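Local coordinates for delta toxin (Clostridium perfringens, PDB 2YGT), which probably forms beta-barrel pores in the membranes of target cells, as a haemolytic toxin of the beta-pore-forming kind, at residues S105-S111 with G230-P236; V48-D54 with D282-I288. One frame throughout, in Å; residues are numbered along the deposited sequence.

Contact 1 (S105-S111 with G230-P236); sequences SVKIVDS and GVVLTAP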
ATOM      1  N   SER A 105       1.602  20.124 -16.167  1.00 22.83           N
ATOM      2  CA  SER A 105       2.347  20.527 -14.977  1.00 29.82           C
ATOM      3  C   SER A 105       1.623  20.222 -13.655  1.00 29.41           C
ATOM      4  O   SER A 105       1.747  20.966 -12.678  1.00 33.60           O
ATOM      5  CB  SER A 105       2.771  21.997 -15.059  1.00 24.61           C
ATOM      6  OG  SER A 105       1.669  22.841 -15.313  1.00 35.67           O
ATOM      7  N   VAL A 106       0.874  19.125 -13.636  1.00 25.59           N
ATOM      8  CA  VAL A 106       0.382  18.553 -12.391  1.00 20.44           C
ATOM      9  C   VAL A 106       1.490  17.656 -11.867  1.00 20.16           C
ATOM     10  O   VAL A 106       2.050  16.865 -12.621  1.00 20.30           O
ATOM     11  CB  VAL A 106      -0.891  17.723 -12.619  1.00 20.82           C
ATOM     12  CG1 VAL A 106      -1.345  17.059 -11.317  1.00 19.37           C
ATOM     13  CG2 VAL A 106      -1.989  18.594 -13.201  1.00 20.43           C
ATOM     14  N   LYS A 107       1.819  17.782 -10.585  1.00 19.82           N
ATOM     15  CA  LYS A 107       2.970  17.073 -10.036  1.00 21.48           C
ATOM     16  C   LYS A 107       2.689  16.338  -8.730  1.00 25.90           C
ATOM     17  O   LYS A 107       1.956  16.828  -7.871  1.00 30.87           O
ATOM     18  CB  LYS A 107       4.130  18.044  -9.803  1.00 20.15           C
ATOM     19  CG  LYS A 107       4.689  18.686 -11.055  1.00 26.69           C
ATOM     20  CD  LYS A 107       5.638  19.818 -10.699  1.00 29.77           C
ATOM     21  CE  LYS A 107       6.169  20.517 -11.940  1.00 38.62           C
ATOM     22  NZ  LYS A 107       7.051  21.667 -11.587  1.00 42.18           N
ATOM     23  N   ILE A 108       3.290  15.161  -8.589  1.00 27.55           N
ATOM     24  CA  ILE A 108       3.399  14.515  -7.288  1.00 26.26           C
ATOM     25  C   ILE A 108       4.601  15.137  -6.590  1.00 19.63           C
ATOM     26  O   ILE A 108       5.733  14.965  -7.036  1.00 22.93           O
ATOM     27  CB  ILE A 108       3.632  12.999  -7.420  1.00 21.63           C
ATOM     28  CG1 ILE A 108       2.522  12.352  -8.255  1.00 20.48           C
ATOM     29  CG2 ILE A 108       3.716  12.352  -6.045  1.00 17.65           C
ATOM     30  CD1 ILE A 108       2.680  10.852  -8.425  1.00 17.68           C
ATOM     31  N   VAL A 109       4.367  15.872  -5.510  1.00 18.50           N
ATOM     32  CA  VAL A 109       5.461  16.588  -4.858  1.00 22.55           C
ATOM     33  C   VAL A 109       5.940  15.938  -3.560  1.00 21.21           C
ATOM     34  O   VAL A 109       6.961  16.337  -2.999  1.00 20.11           O
ATOM     35  CB  VAL A 109       5.109  18.070  -4.616  1.00 25.67           C
ATOM     36  CG1 VAL A 109       4.824  18.763  -5.944  1.00 19.54           C
ATOM     37  CG2 VAL A 109       3.926  18.187  -3.668  1.00 18.72           C
ATOM     38  N   ASP A 110       5.203  14.937  -3.090  1.00 18.08           N
ATOM     39  CA  ASP A 110       5.643  14.143  -1.947  1.00 17.88           C
ATOM     40  C   ASP A 110       4.755  12.920  -1.763  1.00 17.40           C
ATOM     41  O   ASP A 110       3.628  12.879  -2.258  1.00 17.85           O
ATOM     42  CB  ASP A 110       5.672  14.982  -0.668  1.00 17.97           C
ATOM     43  CG  ASP A 110       6.883  14.680   0.198  1.00 22.74           C
ATOM     44  OD1 ASP A 110       7.289  13.501   0.270  1.00 20.54           O
ATOM     45  OD2 ASP A 110       7.437  15.621   0.802  1.00 24.45           O
ATOM     46  N   SER A 111       5.272  11.921  -1.056  1.00 20.12           N
ATOM     47  CA  SER A 111       4.527  10.692  -0.813  1.00 16.91           C
ATOM     48  C   SER A 111       5.065   9.927   0.393  1.00 25.49           C
ATOM     49  O   SER A 111       6.191  10.151   0.836  1.00 21.00           O
ATOM     50  CB  SER A 111       4.549   9.797  -2.056  1.00 16.86           C
ATOM     51  OG  SER A 111       5.872   9.466  -2.436  1.00 17.10           O
ATOM     52  N   GLY A 230       0.143   7.214   0.600  1.00 16.45           N
ATOM     53  CA  GLY A 230      -0.272   8.586   0.365  1.00 14.61           C
ATOM     54  C   GLY A 230       0.585   9.408  -0.579  1.00 24.52           C
ATOM     55  O   GLY A 230       1.807   9.280  -0.605  1.00 14.60           O
ATOM     56  N   VAL A 231      -0.069  10.267  -1.356  1.00 14.90           N
ATOM     57  CA  VAL A 231       0.638  11.193  -2.234  1.00 15.07           C
ATOM     58  C   VAL A 231       0.092  12.609  -2.104  1.00 15.77           C
ATOM     59  O   VAL A 231      -1.016  12.823  -1.615  1.00 15.22           O
ATOM     60  CB  VAL A 231       0.533  10.784  -3.719  1.00 23.26           C
ATOM     61  CG1 VAL A 231       1.021   9.353  -3.935  1.00 15.33           C
ATOM     62  CG2 VAL A 231      -0.894  10.967  -4.214  1.00 19.61           C
ATOM     63  N   VAL A 232       0.886  13.574  -2.549  1.00 15.36           N
ATOM     64  CA  VAL A 232       0.447  14.956  -2.612  1.00 15.57           C
ATOM     65  C   VAL A 232       0.627  15.450  -4.037  1.00 15.97           C
ATOM     66  O   VAL A 232       1.719  15.354  -4.597  1.00 22.34           O
ATOM     67  CB  VAL A 232       1.259  15.867  -1.664  1.00 15.51           C
ATOM     68  CG1 VAL A 232       0.711  17.285  -1.703  1.00 15.76           C
ATOM     69  CG2 VAL A 232       1.240  15.328  -0.244  1.00 15.23           C
ATOM     70  N   LEU A 233      -0.447  15.957  -4.630  1.00 16.24           N
ATOM     71  CA  LEU A 233      -0.373  16.526  -5.970  1.00 17.06           C
ATOM     72  C   LEU A 233      -0.523  18.042  -5.947  1.00 16.98           C
ATOM     73  O   LEU A 233      -1.290  18.591  -5.154  1.00 16.84           O
ATOM     74  CB  LEU A 233      -1.448  15.928  -6.884  1.00 24.11           C
ATOM     75  CG  LEU A 233      -1.224  14.533  -7.476  1.00 26.99           C
ATOM     76  CD1 LEU A 233      -1.326  13.475  -6.402  1.00 33.64           C
ATOM     77  CD2 LEU A 233      -2.242  14.271  -8.570  1.00 28.86           C
ATOM     78  N   THR A 234       0.221  18.714  -6.817  1.00 22.07           N
ATOM     79  CA  THR A 234       0.024  20.139  -7.039  1.00 17.75           C
ATOM     80  C   THR A 234      -0.419  20.381  -8.474  1.00 22.14           C
ATOM     81  O   THR A 234      -0.208  19.545  -9.355  1.00 23.71           O
ATOM     82  CB  THR A 234       1.301  20.959  -6.758  1.00 17.86           C
ATOM     83  OG1 THR A 234       2.359  20.519  -7.620  1.00 18.15           O
ATOM     84  CG2 THR A 234       1.728  20.816  -5.299  1.00 17.51           C
ATOM     85  N   ALA A 235      -1.036  21.532  -8.707  1.00 18.74           N
ATOM     86  CA  ALA A 235      -1.495  21.887 -10.039  1.00 30.96           C
ATOM     87  C   ALA A 235      -1.599  23.402 -10.158  1.00 30.56           C
ATOM     88  O   ALA A 235      -1.975  24.074  -9.197  1.00 22.75           O
ATOM     89  CB  ALA A 235      -2.840  21.228 -10.326  1.00 19.52           C
ATOM     90  N   PRO A 236      -1.245  23.946 -11.334  1.00 27.31           N
ATOM     91  CA  PRO A 236      -1.376  25.384 -11.593  1.00 24.44           C
ATOM     92  C   PRO A 236      -2.778  25.863 -11.241  1.00 32.94           C
ATOM     93  O   PRO A 236      -3.739  25.113 -11.412  1.00 20.99           O
ATOM     94  CB  PRO A 236      -1.130  25.490 -13.099  1.00 22.00           C
ATOM     95  CG  PRO A 236      -0.241  24.333 -13.406  1.00 24.72           C
ATOM     96  CD  PRO A 236      -0.687  23.224 -12.490  1.00 24.00           C
TER
HETATM   97  O   HOH W   1       1.993  22.123 -10.052  1.00 32.30           O
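Lys107 and Thr234 exchange two backbone hydrogen bonds across these antiparallel strands: Lys107 N donates to Thr234 O at 3.0 Å, and Thr234 N returns a bond to Lys107 O at 2.8 Å. Strand 107-112 is an outermost strand of a seven-stranded antiparallel sheet, and this hydrogen-bonded pair sets its register against strand 224-235. Two residues further on the register slips through a beta bulge. Val109 N reaches Val232 O at 2.8 Å, while Val232 N finds Asp110 O, also at 2.8 Å, so Val109 and Asp110 together face the single residue Val232. A water extends the pairing past the strand end, donating to Ser105 O and lying 2.9 Å from Thr234 OG1. That hydroxyl sits between the backbone N and the carbonyl carbon of Thr234 (chi1 60°), which turns its methyl toward the bulge. There Val109 crosses Thr234 at about a right angle, both of its methyls meeting Thr234 CG2, and Val109 CG2 also packs on Val232 CG1.

Ile108, Ser111, Val231 and Leu233 lie on the other face of the sheet, where Leu97 of strand 84-99 touches Ile108 and Val231. Ser111 OG is bonded there to Gln163, and Ser111 N is held by Asp110 OD1 through the anti lone pair of that oxygen. Asp110 and Asp166 are zinc ligands seen in a structure of this toxin, although in this model the nearby zinc ion, about 4 Å from the Asp110 side chain, is not bound to it; the bond to Ser111 N helps orient the Asp110 carboxylate. Just before strand 107-112 the two methyls of Val106 part company, CG2 resting 4.0 Å from Ala235 CB and CG1 meeting Leu233 CD2 at 4.0 Å while also lying by Thr234 O.

Contact 2 (V48-D54 with D282-I288); sequences VDASFVD and DWEKHTI. With ZN (zinc ion), chain B.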
ATOM      1  N   VAL A  48      -9.793   5.563  -2.827  1.00 21.84           N
ATOM      2  CA  VAL A  48      -9.012   6.791  -2.797  1.00 18.97           C
ATOM      3  C   VAL A  48      -9.755   7.897  -2.065  1.00 19.78           C
ATOM      4  O   VAL A  48     -10.901   8.210  -2.386  1.00 16.66           O
ATOM      5  CB  VAL A  48      -8.636   7.272  -4.211  1.00 22.43           C
ATOM      6  CG1 VAL A  48      -7.573   6.366  -4.808  1.00 19.07           C
ATOM      7  CG2 VAL A  48      -9.868   7.340  -5.106  1.00 16.69           C
ATOM      8  N   ASP A  49      -9.098   8.473  -1.067  1.00 24.45           N
ATOM      9  CA  ASP A  49      -9.630   9.631  -0.367  1.00 22.54           C
ATOM     10  C   ASP A  49      -8.841  10.850  -0.808  1.00 16.41           C
ATOM     11  O   ASP A  49      -7.657  10.979  -0.498  1.00 23.58           O
ATOM     12  CB  ASP A  49      -9.517   9.457   1.150  1.00 26.79           C
ATOM     13  CG  ASP A  49     -10.306   8.267   1.663  1.00 43.46           C
ATOM     14  OD1 ASP A  49     -11.418   8.019   1.148  1.00 47.67           O
ATOM     15  OD2 ASP A  49      -9.818   7.583   2.587  1.00 55.48           O
ATOM     16  N   ALA A  50      -9.492  11.738  -1.546  1.00 16.58           N
ATOM     17  CA  ALA A  50      -8.848  12.967  -1.980  1.00 16.65           C
ATOM     18  C   ALA A  50      -9.254  14.140  -1.094  1.00 21.21           C
ATOM     19  O   ALA A  50     -10.436  14.364  -0.841  1.00 19.21           O
ATOM     20  CB  ALA A  50      -9.185  13.255  -3.433  1.00 16.83           C
ATOM     21  N   SER A  51      -8.263  14.882  -0.615  1.00 16.76           N
ATOM     22  CA  SER A  51      -8.527  16.108   0.119  1.00 20.08           C
ATOM     23  C   SER A  51      -8.042  17.299  -0.688  1.00 18.83           C
ATOM     24  O   SER A  51      -6.846  17.592  -0.710  1.00 18.41           O
ATOM     25  CB  SER A  51      -7.840  16.086   1.482  1.00 18.74           C
ATOM     26  OG  SER A  51      -8.487  15.184   2.355  1.00 32.01           O
ATOM     27  N   PHE A  52      -8.974  17.967  -1.361  1.00 17.36           N
ATOM     28  CA  PHE A  52      -8.663  19.163  -2.133  1.00 17.65           C
ATOM     29  C   PHE A  52      -8.514  20.355  -1.198  1.00 25.83           C
ATOM     30  O   PHE A  52      -9.455  20.729  -0.496  1.00 17.91           O
ATOM     31  CB  PHE A  52      -9.765  19.452  -3.158  1.00 17.90           C
ATOM     32  CG  PHE A  52      -9.907  18.399  -4.223  1.00 17.83           C
ATOM     33  CD1 PHE A  52     -10.705  17.286  -4.012  1.00 17.66           C
ATOM     34  CD2 PHE A  52      -9.256  18.528  -5.439  1.00 18.01           C
ATOM     35  CE1 PHE A  52     -10.842  16.316  -4.988  1.00 17.65           C
ATOM     36  CE2 PHE A  52      -9.390  17.563  -6.421  1.00 18.01           C
ATOM     37  CZ  PHE A  52     -10.183  16.452  -6.194  1.00 17.82           C
ATOM     38  N   VAL A  53      -7.331  20.955  -1.181  1.00 19.52           N
ATOM     39  CA  VAL A  53      -7.111  22.128  -0.352  1.00 22.72           C
ATOM     40  C   VAL A  53      -7.266  23.400  -1.172  1.00 21.31           C
ATOM     41  O   VAL A  53      -6.653  23.542  -2.228  1.00 20.75           O
ATOM     42  CB  VAL A  53      -5.720  22.118   0.299  1.00 24.09           C
ATOM     43  CG1 VAL A  53      -5.524  23.375   1.131  1.00 18.50           C
ATOM     44  CG2 VAL A  53      -5.536  20.869   1.151  1.00 17.79           C
ATOM     45  N   ASP A  54      -8.102  24.313  -0.685  1.00 24.17           N
ATOM     46  CA  ASP A  54      -8.224  25.643  -1.272  1.00 22.74           C
ATOM     47  C   ASP A  54      -7.534  26.671  -0.387  1.00 22.41           C
ATOM     48  O   ASP A  54      -8.029  27.028   0.682  1.00 23.90           O
ATOM     49  CB  ASP A  54      -9.689  26.012  -1.517  1.00 23.04           C
ATOM     50  CG  ASP A  54     -10.230  25.398  -2.787  1.00 27.41           C
ATOM     51  OD1 ASP A  54      -9.492  24.602  -3.401  1.00 24.34           O
ATOM     52  OD2 ASP A  54     -11.378  25.707  -3.173  1.00 39.17           O
ATOM     53  N   ASP A 282     -11.282  16.204 -10.585  1.00 21.63           N
ATOM     54  CA  ASP A 282     -11.862  17.478 -10.968  1.00 22.33           C
ATOM     55  C   ASP A 282     -11.513  18.497  -9.886  1.00 21.72           C
ATOM     56  O   ASP A 282     -12.089  18.486  -8.799  1.00 20.86           O
ATOM     57  CB  ASP A 282     -13.377  17.351 -11.147  1.00 22.52           C
ATOM     58  CG  ASP A 282     -13.979  18.538 -11.869  1.00 29.69           C
ATOM     59  OD1 ASP A 282     -13.570  19.682 -11.579  1.00 23.61           O
ATOM     60  OD2 ASP A 282     -14.863  18.329 -12.726  1.00 29.32           O
ATOM     61  N   TRP A 283     -10.549  19.360 -10.186  1.00 22.21           N
ATOM     62  CA  TRP A 283     -10.046  20.320  -9.209  1.00 21.72           C
ATOM     63  C   TRP A 283     -11.011  21.480  -8.973  1.00 40.04           C
ATOM     64  O   TRP A 283     -10.857  22.233  -8.013  1.00 21.45           O
ATOM     65  CB  TRP A 283      -8.681  20.858  -9.639  1.00 22.25           C
ATOM     66  CG  TRP A 283      -7.615  19.807  -9.736  1.00 22.81           C
ATOM     67  CD1 TRP A 283      -7.540  18.796 -10.651  1.00 22.42           C
ATOM     68  CD2 TRP A 283      -6.460  19.675  -8.901  1.00 21.31           C
ATOM     69  NE1 TRP A 283      -6.413  18.039 -10.433  1.00 22.04           N
ATOM     70  CE2 TRP A 283      -5.732  18.560  -9.360  1.00 21.36           C
ATOM     71  CE3 TRP A 283      -5.971  20.392  -7.802  1.00 20.70           C
ATOM     72  CZ2 TRP A 283      -4.546  18.142  -8.763  1.00 21.04           C
ATOM     73  CZ3 TRP A 283      -4.789  19.976  -7.210  1.00 20.18           C
ATOM     74  CH2 TRP A 283      -4.091  18.864  -7.691  1.00 20.24           C
ATOM     75  N   GLU A 284     -11.998  21.630  -9.849  1.00 22.74           N
ATOM     76  CA  GLU A 284     -12.999  22.679  -9.677  1.00 29.35           C
ATOM     77  C   GLU A 284     -14.132  22.191  -8.790  1.00 27.15           C
ATOM     78  O   GLU A 284     -14.540  22.876  -7.852  1.00 31.09           O
ATOM     79  CB  GLU A 284     -13.555  23.146 -11.023  1.00 26.52           C
ATOM     80  CG  GLU A 284     -12.720  24.211 -11.721  1.00 30.63           C
ATOM     81  CD  GLU A 284     -13.372  24.719 -13.002  1.00 42.36           C
ATOM     82  OE1 GLU A 284     -14.361  24.103 -13.456  1.00 41.10           O
ATOM     83  OE2 GLU A 284     -12.895  25.734 -13.554  1.00 47.35           O
ATOM     84  N   LYS A 285     -14.631  20.996  -9.087  1.00 22.05           N
ATOM     85  CA  LYS A 285     -15.741  20.426  -8.336  1.00 25.67           C
ATOM     86  C   LYS A 285     -15.268  19.666  -7.100  1.00 20.09           C
ATOM     87  O   LYS A 285     -16.085  19.195  -6.310  1.00 24.32           O
ATOM     88  CB  LYS A 285     -16.567  19.496  -9.228  1.00 30.95           C
ATOM     89  CG  LYS A 285     -17.144  20.161 -10.468  1.00 23.14           C
ATOM     90  CD  LYS A 285     -17.902  19.154 -11.324  1.00 24.15           C
ATOM     91  CE  LYS A 285     -18.343  19.768 -12.646  1.00 25.03           C
ATOM     92  NZ  LYS A 285     -17.179  20.170 -13.484  1.00 44.84           N
ATOM     93  N   HIS A 286     -13.953  19.555  -6.936  1.00 19.83           N
ATOM     94  CA  HIS A 286     -13.371  18.805  -5.822  1.00 18.72           C
ATOM     95  C   HIS A 286     -13.860  17.360  -5.779  1.00 18.29           C
ATOM     96  O   HIS A 286     -14.341  16.891  -4.748  1.00 17.44           O
ATOM     97  CB  HIS A 286     -13.683  19.481  -4.482  1.00 17.98           C
ATOM     98  CG  HIS A 286     -13.374  20.944  -4.454  1.00 28.60           C
ATOM     99  ND1 HIS A 286     -14.335  21.899  -4.195  1.00 23.89           N
ATOM    100  CD2 HIS A 286     -12.218  21.618  -4.650  1.00 18.74           C
ATOM    101  CE1 HIS A 286     -13.782  23.098  -4.230  1.00 24.78           C
ATOM    102  NE2 HIS A 286     -12.497  22.955  -4.504  1.00 27.25           N
ATOM    103  N   THR A 287     -13.743  16.655  -6.897  1.00 18.93           N
ATOM    104  CA  THR A 287     -14.199  15.274  -6.954  1.00 18.64           C
ATOM    105  C   THR A 287     -13.124  14.355  -7.507  1.00 18.77           C
ATOM    106  O   THR A 287     -12.264  14.774  -8.284  1.00 24.54           O
ATOM    107  CB  THR A 287     -15.472  15.115  -7.821  1.00 19.37           C
ATOM    108  OG1 THR A 287     -15.166  15.416  -9.189  1.00 20.51           O
ATOM    109  CG2 THR A 287     -16.591  16.030  -7.327  1.00 21.32           C
ATOM    110  N   ILE A 288     -13.179  13.098  -7.090  1.00 18.17           N
ATOM    111  CA  ILE A 288     -12.332  12.065  -7.661  1.00 18.35           C
ATOM    112  C   ILE A 288     -13.236  10.928  -8.127  1.00 18.54           C
ATOM    113  O   ILE A 288     -14.022  10.388  -7.350  1.00 28.36           O
ATOM    114  CB  ILE A 288     -11.249  11.576  -6.659  1.00 18.09           C
ATOM    115  CG1 ILE A 288     -10.198  10.733  -7.381  1.00 20.59           C
ATOM    116  CG2 ILE A 288     -11.876  10.807  -5.502  1.00 16.46           C
ATOM    117  CD1 ILE A 288      -8.929  10.507  -6.584  1.00 17.16           C
TER
HETATM  118 ZN    ZN B1291     -10.621  24.041  -5.238  1.00 38.61          ZN
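Phe52 is the bump of this contact, and the turn between Asp282 and Ile288 is the hollow that takes it. His286 CA lies over one face of the phenyl ring, 3.6 Å from its centroid and only 15° off the normal, a CH-pi contact. The far rim of the ring pushes into the turn: CZ comes within 3.4 Å of Thr287 O, and CE2 faces the Trp283 indole. That last pair is T-shaped, the edge of Phe52 directed at the face of the five-membered ring with the planes at 83°. A G1 beta bulge shapes the hollow, His286 and Thr287 both facing Asp282. Asp282 OD1 stiffens it by accepting from Glu284 N, an Asx turn, and from Lys285 N as well, completing an Asx motif, while Lys285 NZ forms a salt bridge with Asp282 OD2.

A zinc ion closes one end. Asp54 OD1 binds it at 2.2 Å, with Asp54 OD2 farther from the metal at 2.8 Å, and His286 NE2 binds it at 2.3 Å. The two donors meet at the zinc at a bent angle, and the metal joins the strand end directly to the turn and probably limits rotation of the imidazole. At the other end Ile288 supplies a smaller bump. Its CG1 is anti to the backbone N (chi1 -167°), which carries CD1 to 3.6 Å from Val48 CG2, while Ile288 CB rests 4.2 Å from Ala50 CB.

No direct hydrogen bond crosses between the segments; side-chain packing and the metal hold them together. Around them, strand 27-39 flanks strand 45-54 and brings Tyr32 to stack on the His286 ring, strand 61-72 flanks it too and touches Phe52 through Thr63, and Phe279 of strand 263-282 packs against Val48 and Ile288.

In the fold
Along the chain the order is 48-54, 105-111, 230-236, 282-288, so both partners of contact 1 fall between the two halves of contact 2. Their centres lie about 12 Å apart on the same side of the chain's centre. Strands 45-54, 224-235 and 107-112 belong to one seven-stranded antiparallel sheet, with strand 61-72 separating the first two. Contact 1 adds strand 107-112 as the last strand of that sheet, whereas contact 2 packs it against the end of a second sheet, at the turn joining strands 263-282 and 287-291. Trp283 connects the contacts: its CH2 lies 3.8 Å from Ala235 CB. Segments distant in sequence thus meet in one largely buried region, contact 1 within a sheet and contact 2 between sheets.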